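Local coordinates for adenylate kinase (Thermus thermophilus, PDB 3CM0), which is expected to catalyse the reversible transfer of the terminal phosphate between ATP and AMP, giving two molecules of ADP, at residues V109-P115 / L164-L170; K17-A21 / I81-F85; F9-P13 / L144-R148. All blocks are in the same frame, centred on the assembly; numbering follows the deposited sequence.

Interaction 1: V109-P115 / L164-L170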
ATOM      1  N   VAL A 109       4.219  -6.799   7.502  1.00  8.64           N
ATOM      2  CA  VAL A 109       3.548  -6.516   6.259  1.00  7.51           C
ATOM      3  C   VAL A 109       2.155  -7.073   6.523  1.00 11.11           C
ATOM      4  O   VAL A 109       1.955  -8.276   6.611  1.00 12.03           O
ATOM      5  CB  VAL A 109       4.226  -7.276   5.079  1.00  7.81           C
ATOM      6  CG1 VAL A 109       3.476  -7.052   3.803  1.00  9.15           C
ATOM      7  CG2 VAL A 109       5.651  -6.697   4.937  1.00  8.20           C
ATOM      8  N   VAL A 110       1.206  -6.174   6.686  1.00 10.45           N
ATOM      9  CA  VAL A 110      -0.175  -6.556   6.991  1.00 11.66           C
ATOM     10  C   VAL A 110      -0.893  -6.992   5.720  1.00  9.30           C
ATOM     11  O   VAL A 110      -0.942  -6.248   4.749  1.00 12.10           O
ATOM     12  CB  VAL A 110      -0.912  -5.350   7.609  1.00 13.76           C
ATOM     13  CG1 VAL A 110      -2.399  -5.689   7.857  1.00 13.46           C
ATOM     14  CG2 VAL A 110      -0.223  -4.971   8.884  1.00 16.95           C
ATOM     15  N   LEU A 111      -1.445  -8.215   5.729  1.00 10.54           N
ATOM     16  CA  LEU A 111      -2.192  -8.698   4.568  1.00  9.56           C
ATOM     17  C   LEU A 111      -3.622  -8.895   5.053  1.00 10.87           C
ATOM     18  O   LEU A 111      -3.894  -9.833   5.818  1.00 10.26           O
ATOM     19  CB  LEU A 111      -1.643 -10.047   4.063  1.00  8.80           C
ATOM     20  CG  LEU A 111      -2.438 -10.625   2.861  1.00 13.16           C
ATOM     21  CD1 LEU A 111      -2.234  -9.769   1.604  1.00 14.07           C
ATOM     22  CD2 LEU A 111      -1.884 -12.057   2.563  1.00 13.97           C
ATOM     23  N   VAL A 112      -4.514  -7.998   4.637  1.00  9.93           N
ATOM     24  CA  VAL A 112      -5.913  -8.079   5.058  1.00 11.08           C
ATOM     25  C   VAL A 112      -6.630  -9.079   4.169  1.00 11.69           C
ATOM     26  O   VAL A 112      -6.695  -8.911   2.954  1.00 15.34           O
ATOM     27  CB  VAL A 112      -6.593  -6.699   4.962  1.00 15.44           C
ATOM     28  CG1 VAL A 112      -8.036  -6.778   5.520  1.00 19.17           C
ATOM     29  CG2 VAL A 112      -5.760  -5.664   5.760  1.00 18.21           C
ATOM     30  N   GLU A 113      -7.212 -10.107   4.806  1.00 13.12           N
ATOM     31  CA  GLU A 113      -7.857 -11.200   4.070  1.00 10.30           C
ATOM     32  C   GLU A 113      -9.355 -11.213   4.307  1.00 12.32           C
ATOM     33  O   GLU A 113      -9.805 -11.129   5.451  1.00 14.09           O
ATOM     34  CB  GLU A 113      -7.263 -12.532   4.549  1.00 15.05           C
ATOM     35  CG  GLU A 113      -5.744 -12.608   4.374  1.00 12.80           C
ATOM     36  CD  GLU A 113      -5.168 -13.964   4.795  1.00 20.28           C
ATOM     37  OE1 GLU A 113      -5.718 -14.593   5.733  1.00 23.00           O
ATOM     38  OE2 GLU A 113      -4.149 -14.372   4.217  1.00 27.08           O
ATOM     39  N   VAL A 114     -10.100 -11.343   3.221  1.00 10.35           N
ATOM     40  CA  VAL A 114     -11.575 -11.318   3.291  1.00 14.65           C
ATOM     41  C   VAL A 114     -12.090 -12.337   2.294  1.00 14.16           C
ATOM     42  O   VAL A 114     -11.545 -12.463   1.217  1.00 15.87           O
ATOM     43  CB  VAL A 114     -12.111  -9.914   2.902  1.00 14.45           C
ATOM     44  CG1 VAL A 114     -13.639  -9.885   2.966  1.00 15.06           C
ATOM     45  CG2 VAL A 114     -11.533  -8.852   3.869  1.00 18.72           C
ATOM     46  N   PRO A 115     -13.153 -13.088   2.653  1.00 12.96           N
ATOM     47  CA  PRO A 115     -13.699 -14.087   1.723  1.00 16.94           C
ATOM     48  C   PRO A 115     -14.118 -13.358   0.445  1.00 12.02           C
ATOM     49  O   PRO A 115     -14.719 -12.285   0.516  1.00 13.33           O
ATOM     50  CB  PRO A 115     -14.899 -14.649   2.487  1.00 16.74           C
ATOM     51  CG  PRO A 115     -14.518 -14.527   3.870  1.00 16.14           C
ATOM     52  CD  PRO A 115     -13.808 -13.166   3.964  1.00 14.79           C
ATOM     53  N   LEU A 164       5.315 -11.441   7.252  1.00 12.04           N
ATOM     54  CA  LEU A 164       3.924 -11.300   6.777  1.00 10.02           C
ATOM     55  C   LEU A 164       2.978 -11.510   7.964  1.00 13.73           C
ATOM     56  O   LEU A 164       3.127 -12.464   8.738  1.00 16.98           O
ATOM     57  CB  LEU A 164       3.639 -12.334   5.681  1.00 13.06           C
ATOM     58  CG  LEU A 164       2.276 -12.226   4.975  1.00 15.68           C
ATOM     59  CD1 LEU A 164       2.323 -10.943   4.101  1.00 15.28           C
ATOM     60  CD2 LEU A 164       2.054 -13.481   4.039  1.00 16.24           C
ATOM     61  N   LYS A 165       2.008 -10.619   8.097  1.00 13.60           N
ATOM     62  CA  LYS A 165       1.021 -10.687   9.178  1.00 12.27           C
ATOM     63  C   LYS A 165      -0.341 -10.784   8.499  1.00 15.00           C
ATOM     64  O   LYS A 165      -0.882  -9.781   8.015  1.00 15.94           O
ATOM     65  CB  LYS A 165       1.056  -9.392  10.029  1.00 13.92           C
ATOM     66  CG  LYS A 165       2.422  -8.997  10.535  1.00 16.35           C
ATOM     67  CD  LYS A 165       2.929  -9.999  11.520  1.00 19.47           C
ATOM     68  CE  LYS A 165       4.304  -9.596  12.058  1.00 26.96           C
ATOM     69  NZ  LYS A 165       4.822 -10.671  12.973  1.00 25.92           N
ATOM     70  N   ARG A 166      -0.873 -12.002   8.421  1.00 13.51           N
ATOM     71  CA  ARG A 166      -2.171 -12.220   7.804  1.00 13.52           C
ATOM     72  C   ARG A 166      -3.192 -11.858   8.855  1.00 12.40           C
ATOM     73  O   ARG A 166      -3.136 -12.334  10.004  1.00 16.52           O
ATOM     74  CB  ARG A 166      -2.321 -13.693   7.392  1.00 15.37           C
ATOM     75  CG  ARG A 166      -1.341 -14.118   6.313  1.00 17.39           C
ATOM     76  CD  ARG A 166      -1.365 -15.654   6.158  1.00 20.74           C
ATOM     77  NE  ARG A 166      -0.433 -16.126   5.146  1.00 18.64           N
ATOM     78  CZ  ARG A 166      -0.659 -16.131   3.833  1.00 23.19           C
ATOM     79  NH1 ARG A 166      -1.808 -15.688   3.335  1.00 22.42           N
ATOM     80  NH2 ARG A 166       0.281 -16.600   3.007  1.00 23.17           N
ATOM     81  N   VAL A 167      -4.153 -11.034   8.466  1.00 10.07           N
ATOM     82  CA  VAL A 167      -5.173 -10.565   9.391  1.00  8.11           C
ATOM     83  C   VAL A 167      -6.569 -10.801   8.834  1.00 10.43           C
ATOM     84  O   VAL A 167      -6.805 -10.655   7.631  1.00 10.81           O
ATOM     85  CB  VAL A 167      -4.986  -9.038   9.655  1.00 15.30           C
ATOM     86  CG1 VAL A 167      -6.189  -8.475  10.390  1.00 20.54           C
ATOM     87  CG2 VAL A 167      -3.666  -8.802  10.448  1.00 12.24           C
ATOM     88  N   ASP A 168      -7.495 -11.156   9.723  1.00  9.80           N
ATOM     89  CA  ASP A 168      -8.899 -11.399   9.301  1.00  7.50           C
ATOM     90  C   ASP A 168      -9.581 -10.038   9.111  1.00  9.76           C
ATOM     91  O   ASP A 168      -9.777  -9.291  10.060  1.00 12.09           O
ATOM     92  CB  ASP A 168      -9.568 -12.236  10.395  1.00 13.88           C
ATOM     93  CG  ASP A 168     -11.075 -12.437  10.185  1.00 17.44           C
ATOM     94  OD1 ASP A 168     -11.597 -12.040   9.128  1.00 12.73           O
ATOM     95  OD2 ASP A 168     -11.727 -13.012  11.105  1.00 14.71           O
ATOM     96  N   GLY A 169      -9.942  -9.716   7.873  1.00 11.82           N
ATOM     97  CA  GLY A 169     -10.550  -8.420   7.597  1.00 14.35           C
ATOM     98  C   GLY A 169     -12.062  -8.336   7.657  1.00 15.78           C
ATOM     99  O   GLY A 169     -12.658  -7.318   7.274  1.00 13.06           O
ATOM    100  N   LEU A 170     -12.690  -9.407   8.122  1.00 15.75           N
ATOM    101  CA  LEU A 170     -14.151  -9.416   8.273  1.00 18.99           C
ATOM    102  C   LEU A 170     -14.412  -8.888   9.681  1.00 19.95           C
ATOM    103  O   LEU A 170     -13.667  -9.195  10.605  1.00 28.40           O
ATOM    104  CB  LEU A 170     -14.703 -10.841   8.162  1.00 17.28           C
ATOM    105  CG  LEU A 170     -15.094 -11.361   6.791  1.00 23.60           C
ATOM    106  CD1 LEU A 170     -15.848 -12.684   6.998  1.00 19.86           C
ATOM    107  CD2 LEU A 170     -15.999 -10.329   6.054  1.00 23.56           C
TER

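Interaction 2: K17-A21 / I81-F85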
ATOM      1  N   LYS A  17      -8.138  -1.764   3.478  1.00 19.47           N
ATOM      2  CA  LYS A  17      -6.802  -1.685   4.063  1.00 17.87           C
ATOM      3  C   LYS A  17      -6.277  -0.249   4.112  1.00 18.99           C
ATOM      4  O   LYS A  17      -5.525   0.097   5.004  1.00 19.76           O
ATOM      5  CB  LYS A  17      -5.800  -2.555   3.287  1.00 23.37           C
ATOM      6  CG  LYS A  17      -5.457  -2.017   1.910  1.00 27.98           C
ATOM      7  CD  LYS A  17      -4.053  -2.404   1.500  1.00 26.69           C
ATOM      8  CE  LYS A  17      -3.844  -2.251  -0.002  1.00 32.40           C
ATOM      9  NZ  LYS A  17      -4.103  -0.866  -0.476  1.00 46.88           N
ATOM     10  N   GLY A  18      -6.680   0.584   3.157  1.00 18.09           N
ATOM     11  CA  GLY A  18      -6.213   1.965   3.157  1.00 23.25           C
ATOM     12  C   GLY A  18      -6.724   2.741   4.353  1.00 26.93           C
ATOM     13  O   GLY A  18      -6.014   3.536   4.975  1.00 21.51           O
ATOM     14  N   THR A  19      -7.992   2.527   4.671  1.00 26.31           N
ATOM     15  CA  THR A  19      -8.585   3.190   5.800  1.00 26.89           C
ATOM     16  C   THR A  19      -7.912   2.749   7.079  1.00 22.69           C
ATOM     17  O   THR A  19      -7.725   3.575   7.974  1.00 21.71           O
ATOM     18  CB  THR A  19     -10.095   2.889   5.897  1.00 35.66           C
ATOM     19  OG1 THR A  19     -10.746   3.346   4.704  1.00 48.67           O
ATOM     20  CG2 THR A  19     -10.701   3.595   7.103  1.00 46.72           C
ATOM     21  N   GLN A  20      -7.531   1.464   7.176  1.00 20.43           N
ATOM     22  CA  GLN A  20      -6.870   0.976   8.394  1.00 14.96           C
ATOM     23  C   GLN A  20      -5.438   1.575   8.462  1.00 17.06           C
ATOM     24  O   GLN A  20      -4.945   1.898   9.534  1.00 17.61           O
ATOM     25  CB  GLN A  20      -6.747  -0.564   8.399  1.00 15.98           C
ATOM     26  CG  GLN A  20      -8.083  -1.317   8.505  1.00 16.67           C
ATOM     27  CD  GLN A  20      -8.755  -1.069   9.845  1.00 24.35           C
ATOM     28  OE1 GLN A  20      -8.130  -0.559  10.770  1.00 26.69           O
ATOM     29  NE2 GLN A  20     -10.035  -1.427   9.954  1.00 21.00           N
ATOM     30  N   ALA A  21      -4.769   1.660   7.318  1.00 20.26           N
ATOM     31  CA  ALA A  21      -3.421   2.258   7.290  1.00 13.85           C
ATOM     32  C   ALA A  21      -3.537   3.706   7.772  1.00 18.18           C
ATOM     33  O   ALA A  21      -2.705   4.191   8.524  1.00 19.11           O
ATOM     34  CB  ALA A  21      -2.887   2.229   5.872  1.00 13.82           C
ATOM     35  N   ILE A  81       4.500   4.409   7.087  1.00 13.42           N
ATOM     36  CA  ILE A  81       3.523   3.424   6.576  1.00  8.20           C
ATOM     37  C   ILE A  81       3.472   3.506   5.060  1.00 14.42           C
ATOM     38  O   ILE A  81       3.482   4.592   4.451  1.00 14.24           O
ATOM     39  CB  ILE A  81       2.112   3.668   7.199  1.00 12.04           C
ATOM     40  CG1 ILE A  81       2.132   3.158   8.652  1.00 13.55           C
ATOM     41  CG2 ILE A  81       1.043   2.998   6.390  1.00 16.97           C
ATOM     42  CD1 ILE A  81       0.785   3.376   9.409  1.00 19.18           C
ATOM     43  N   PHE A  82       3.483   2.318   4.439  1.00 12.29           N
ATOM     44  CA  PHE A  82       3.385   2.185   3.011  1.00 10.40           C
ATOM     45  C   PHE A  82       2.041   1.540   2.728  1.00 15.41           C
ATOM     46  O   PHE A  82       1.723   0.532   3.327  1.00 14.81           O
ATOM     47  CB  PHE A  82       4.509   1.280   2.494  1.00  8.77           C
ATOM     48  CG  PHE A  82       5.883   1.922   2.648  1.00  8.58           C
ATOM     49  CD1 PHE A  82       6.349   2.801   1.675  1.00 14.42           C
ATOM     50  CD2 PHE A  82       6.674   1.640   3.758  1.00 12.11           C
ATOM     51  CE1 PHE A  82       7.602   3.394   1.803  1.00 14.34           C
ATOM     52  CE2 PHE A  82       7.946   2.237   3.902  1.00 18.28           C
ATOM     53  CZ  PHE A  82       8.401   3.108   2.913  1.00 11.29           C
ATOM     54  N   ASP A  83       1.282   2.125   1.812  1.00 13.75           N
ATOM     55  CA  ASP A  83      -0.038   1.613   1.450  1.00 20.81           C
ATOM     56  C   ASP A  83      -0.079   1.862  -0.068  1.00 20.09           C
ATOM     57  O   ASP A  83      -0.152   2.998  -0.511  1.00 37.07           O
ATOM     58  CB  ASP A  83      -1.083   2.448   2.210  1.00 20.98           C
ATOM     59  CG  ASP A  83      -2.496   2.171   1.773  1.00 31.32           C
ATOM     60  OD1 ASP A  83      -2.793   1.011   1.425  1.00 27.85           O
ATOM     61  OD2 ASP A  83      -3.303   3.125   1.797  1.00 33.78           O
ATOM     62  N   GLY A  84       0.012   0.809  -0.851  1.00 26.76           N
ATOM     63  CA  GLY A  84       0.046   0.994  -2.290  1.00 31.22           C
ATOM     64  C   GLY A  84       1.466   0.873  -2.848  1.00 38.64           C
ATOM     65  O   GLY A  84       1.700   1.156  -4.035  1.00 33.85           O
ATOM     66  N   PHE A  85       2.408   0.476  -1.981  1.00 32.17           N
ATOM     67  CA  PHE A  85       3.817   0.279  -2.329  1.00 22.95           C
ATOM     68  C   PHE A  85       4.430  -0.712  -1.321  1.00 18.70           C
ATOM     69  O   PHE A  85       4.132  -0.650  -0.134  1.00 17.10           O
ATOM     70  CB  PHE A  85       4.589   1.613  -2.293  1.00 21.37           C
ATOM     71  CG  PHE A  85       5.977   1.525  -2.839  1.00 20.32           C
ATOM     72  CD1 PHE A  85       7.039   1.216  -2.009  1.00 16.97           C
ATOM     73  CD2 PHE A  85       6.220   1.725  -4.198  1.00 19.49           C
ATOM     74  CE1 PHE A  85       8.336   1.098  -2.513  1.00 20.04           C
ATOM     75  CE2 PHE A  85       7.510   1.608  -4.710  1.00 18.89           C
ATOM     76  CZ  PHE A  85       8.565   1.295  -3.866  1.00 17.00           C
TER

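Interaction 3: F9-P13 / L144-R148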
ATOM      1  N   PHE A   9       1.191  -2.178   4.164  1.00  8.95           N
ATOM      2  CA  PHE A   9      -0.164  -2.782   4.066  1.00  9.37           C
ATOM      3  C   PHE A   9      -0.442  -3.331   2.668  1.00 12.48           C
ATOM      4  O   PHE A   9      -0.249  -2.627   1.677  1.00 12.41           O
ATOM      5  CB  PHE A   9      -1.256  -1.718   4.359  1.00 11.48           C
ATOM      6  CG  PHE A   9      -1.447  -1.426   5.803  1.00 15.43           C
ATOM      7  CD1 PHE A   9      -2.513  -1.996   6.501  1.00 17.92           C
ATOM      8  CD2 PHE A   9      -0.571  -0.583   6.487  1.00 13.99           C
ATOM      9  CE1 PHE A   9      -2.700  -1.706   7.848  1.00 19.22           C
ATOM     10  CE2 PHE A   9      -0.756  -0.298   7.830  1.00 17.74           C
ATOM     11  CZ  PHE A   9      -1.815  -0.855   8.515  1.00 18.65           C
ATOM     12  N   LEU A  10      -0.932  -4.579   2.593  1.00 15.05           N
ATOM     13  CA  LEU A  10      -1.320  -5.220   1.332  1.00 10.35           C
ATOM     14  C   LEU A  10      -2.788  -5.731   1.483  1.00 13.22           C
ATOM     15  O   LEU A  10      -3.231  -6.125   2.565  1.00 14.83           O
ATOM     16  CB  LEU A  10      -0.424  -6.419   1.009  1.00 12.81           C
ATOM     17  CG  LEU A  10       1.091  -6.165   0.856  1.00 14.54           C
ATOM     18  CD1 LEU A  10       1.773  -7.498   0.629  1.00 18.34           C
ATOM     19  CD2 LEU A  10       1.372  -5.198  -0.304  1.00 20.27           C
ATOM     20  N   GLY A  11      -3.540  -5.691   0.412  1.00 19.59           N
ATOM     21  CA  GLY A  11      -4.911  -6.181   0.505  1.00 18.72           C
ATOM     22  C   GLY A  11      -5.653  -5.858  -0.763  1.00 21.57           C
ATOM     23  O   GLY A  11      -5.295  -4.924  -1.469  1.00 18.06           O
ATOM     24  N   PRO A  12      -6.685  -6.636  -1.093  1.00 19.71           N
ATOM     25  CA  PRO A  12      -7.483  -6.413  -2.307  1.00 24.23           C
ATOM     26  C   PRO A  12      -8.447  -5.244  -2.153  1.00 21.19           C
ATOM     27  O   PRO A  12      -8.728  -4.784  -1.057  1.00 19.66           O
ATOM     28  CB  PRO A  12      -8.262  -7.723  -2.452  1.00 24.12           C
ATOM     29  CG  PRO A  12      -8.542  -8.072  -0.950  1.00 20.78           C
ATOM     30  CD  PRO A  12      -7.169  -7.807  -0.328  1.00 22.85           C
ATOM     31  N   PRO A  13      -8.968  -4.749  -3.276  1.00 22.76           N
ATOM     32  CA  PRO A  13      -9.923  -3.650  -3.280  1.00 23.31           C
ATOM     33  C   PRO A  13     -11.098  -4.185  -2.467  1.00 25.89           C
ATOM     34  O   PRO A  13     -11.442  -5.379  -2.577  1.00 26.63           O
ATOM     35  CB  PRO A  13     -10.299  -3.530  -4.748  1.00 27.66           C
ATOM     36  CG  PRO A  13      -9.074  -3.952  -5.453  1.00 32.23           C
ATOM     37  CD  PRO A  13      -8.562  -5.120  -4.638  1.00 19.88           C
ATOM     38  N   LEU A 144     -10.238  -8.964  -9.137  1.00 25.62           N
ATOM     39  CA  LEU A 144      -9.713  -9.603  -7.929  1.00 21.14           C
ATOM     40  C   LEU A 144      -8.692 -10.679  -8.280  1.00 18.94           C
ATOM     41  O   LEU A 144      -7.727 -10.900  -7.542  1.00 20.02           O
ATOM     42  CB  LEU A 144     -10.863 -10.199  -7.082  1.00 20.09           C
ATOM     43  CG  LEU A 144     -11.739  -9.133  -6.412  1.00 20.77           C
ATOM     44  CD1 LEU A 144     -12.953  -9.810  -5.757  1.00 21.34           C
ATOM     45  CD2 LEU A 144     -10.923  -8.355  -5.373  1.00 26.04           C
ATOM     46  N   GLU A 145      -8.883 -11.349  -9.412  1.00 24.62           N
ATOM     47  CA  GLU A 145      -7.948 -12.387  -9.847  1.00 23.10           C
ATOM     48  C   GLU A 145      -6.624 -11.771 -10.291  1.00 28.21           C
ATOM     49  O   GLU A 145      -5.536 -12.341 -10.072  1.00 25.19           O
ATOM     50  CB  GLU A 145      -8.564 -13.198 -10.990  1.00 28.88           C
ATOM     51  CG  GLU A 145      -7.625 -14.222 -11.604  1.00 33.91           C
ATOM     52  CD  GLU A 145      -7.109 -15.247 -10.602  1.00 39.27           C
ATOM     53  OE1 GLU A 145      -7.804 -15.546  -9.608  1.00 41.40           O
ATOM     54  OE2 GLU A 145      -6.009 -15.779 -10.825  1.00 42.43           O
ATOM     55  N   VAL A 146      -6.719 -10.607 -10.920  1.00 25.60           N
ATOM     56  CA  VAL A 146      -5.521  -9.900 -11.361  1.00 29.01           C
ATOM     57  C   VAL A 146      -4.740  -9.447 -10.127  1.00 28.63           C
ATOM     58  O   VAL A 146      -3.507  -9.580 -10.053  1.00 23.73           O
ATOM     59  CB  VAL A 146      -5.892  -8.677 -12.223  1.00 29.56           C
ATOM     60  CG1 VAL A 146      -4.685  -7.765 -12.401  1.00 34.50           C
ATOM     61  CG2 VAL A 146      -6.389  -9.146 -13.579  1.00 29.29           C
ATOM     62  N   TYR A 147      -5.460  -8.892  -9.163  1.00 24.65           N
ATOM     63  CA  TYR A 147      -4.834  -8.464  -7.922  1.00 22.81           C
ATOM     64  C   TYR A 147      -4.126  -9.659  -7.276  1.00 21.96           C
ATOM     65  O   TYR A 147      -2.985  -9.546  -6.796  1.00 19.92           O
ATOM     66  CB  TYR A 147      -5.889  -7.915  -6.951  1.00 21.57           C
ATOM     67  CG  TYR A 147      -5.454  -7.976  -5.496  1.00 23.63           C
ATOM     68  CD1 TYR A 147      -4.617  -6.997  -4.938  1.00 31.24           C
ATOM     69  CD2 TYR A 147      -5.799  -9.068  -4.708  1.00 26.71           C
ATOM     70  CE1 TYR A 147      -4.136  -7.128  -3.623  1.00 34.31           C
ATOM     71  CE2 TYR A 147      -5.326  -9.209  -3.405  1.00 34.35           C
ATOM     72  CZ  TYR A 147      -4.498  -8.238  -2.869  1.00 32.94           C
ATOM     73  OH  TYR A 147      -4.060  -8.395  -1.562  1.00 41.32           O
ATOM     74  N   ARG A 148      -4.795 -10.808  -7.233  1.00 15.33           N
ATOM     75  CA  ARG A 148      -4.154 -11.969  -6.634  1.00 17.25           C
ATOM     76  C   ARG A 148      -2.876 -12.345  -7.377  1.00 24.14           C
ATOM     77  O   ARG A 148      -1.849 -12.657  -6.755  1.00 19.23           O
ATOM     78  CB  ARG A 148      -5.101 -13.165  -6.617  1.00 20.73           C
ATOM     79  CG  ARG A 148      -4.532 -14.375  -5.874  1.00 31.45           C
ATOM     80  CD  ARG A 148      -5.422 -15.613  -6.046  1.00 35.07           C
ATOM     81  NE  ARG A 148      -5.384 -16.117  -7.421  1.00 48.17           N
ATOM     82  CZ  ARG A 148      -4.360 -16.771  -7.966  1.00 47.78           C
ATOM     83  NH1 ARG A 148      -3.261 -17.015  -7.263  1.00 56.75           N
ATOM     84  NH2 ARG A 148      -4.438 -17.188  -9.222  1.00 55.65           N
TER

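Interaction 1: V109-P115 / L164-L170
V109-E113 and L164-D168 run side by side as parallel strands at one edge of the five-stranded sheet of this P-loop kinase fold, with 164-168 outermost. Five backbone hydrogen bonds stitch them together: V109 O and L111 O accept from K165 N and V167 N, K165 O and V167 O accept from L111 N and E113 N, and past the end of the outer strand G169 N still donates to E113 O at 2.8 Å. On the face carrying V110 and V112, V167 CG2 lies 4.2 Å from V110 CG1, and helix 173-184 packs over this pair.

On the face carrying L111, E113 and R166, the R166 side chain leads outward. Its CG sits beside the backbone N (chi1 -65°) and the chain runs extended to NE, crossing the E113 carboxylate at a slant. R166 CB is 3.7 Å from E113 OE2, with R166 CG and CD slightly nearer to that oxygen. At the tip the guanidinium meets OE2 edge-on, nearly in its own plane, while the two planar groups are turned 53° apart; the salt bridge R166 NH1 to E113 OE2 is 2.8 Å. L164 CD2 lies over one face of the guanidinium, toward its rim, and L111 CD2 is 3.7 Å from R166 NH1. NH2 is taken by E159 of helix 137-160, so this arginine ties two carboxylates together.

Beyond the strands, D168 OD1 takes the N-H of L170 in an Asx turn. L170 then faces P115, the N-cap residue of helix 116-130, with L170 CG 3.6 Å from P115 CD.

Interaction 2: K17-A21 / I81-F85
K17 and D83 make the one charged contact between the start of helix 17-28 and the C-terminal part of strand 79-83. K17 is the lysine of the P-loop, in the predicted ATP site, and D83 comes just ahead of G84, F85, P86 and R87 of the predicted AMP site, so the bridge runs between residues at the two nucleotide sites. K17 CG lies between the backbone N and the carbonyl carbon (chi1 71°), and a bend at chi4 (58°) turns the ammonium in, so that K17 NZ meets D83 OD1 at 3.0 Å, nearly along the C-O bond of that oxygen. The carboxylate has a second mate, since D83 OD2 forms a salt bridge with K32.

Van der Waals contacts fill the rest. The lysine methylenes lean on the bridged oxygen, with K17 CD 3.6 Å from D83 OD1. D83 OD2 rests 3.4 Å from G18 CA. One turn on, A21 CB touches I81 CG2 at 4.0 Å and D83 CB at 4.1 Å, and I81 CD1 reaches A21 O. F9 of strand 4-10 also touches K17, A21 and I81.

With a lysine at each of its two oxygens, the D83 carboxylate is likely to be restrained from turning.

Interaction 3: F9-P13 / L144-R148
Y147 OH is pressed against the G11-P12 peptide, 3.1 Å from G11 C and 3.4 Å from P12 CD. This is packing, not hydrogen bonding: P12 N has no hydrogen to share and G11 N is badly angled. With CG roughly anti to the backbone N (chi1 157°), the ring reaches out from helix 137-160 and lies under the proline. P12 CA sits above the ring centre, and P12 CB makes a CH-pi contact 3.7 Å from the centroid of the Y147 ring, 24° off its normal. Beside it, G11 O comes 3.3 Å from Y147 CE1, in an oblique approach.

One turn earlier on the helix, L144 CD2 fits against both prolines, 4.0 Å from P12 CB and 4.1 Å from P13 CD. With an alanine in place of Y147, P12 would probably lose the flat surface it rests on, and a gap would be likely to open beneath the G11-P12 peptide.

G11 begins the glycine-rich P-loop, so the helix packs where strand 4-10 passes into the predicted ATP-binding loop. L111 of the adjoining strand 104-113 also touches Y147, while helix 116-130 closes in through L119 on P12 and through E116 and V120 on L144.

In the fold
All three contacts belong to one parallel sheet and the helices packed on it, their centres about 11 to 13 Å apart. Along the chain, interaction 2 is complete before interaction 1 opens, and it lies wholly between the two segments of interaction 3, whereas interactions 1 and 3 interleave. Strand 4-10 is the shared middle: F9 N bonds to F82 O on one side, and L10 exchanges backbone bonds with V110 and V112 on the other. Interaction 3 lies at the start of the P-loop and interaction 2 at its lysine, where K17 CB also packs on V112 CG2 of interaction 1. The predicted ATP-binding loop thus meets the sheet and helix 137-160 through contacts that share strand 4-10 and its neighbours.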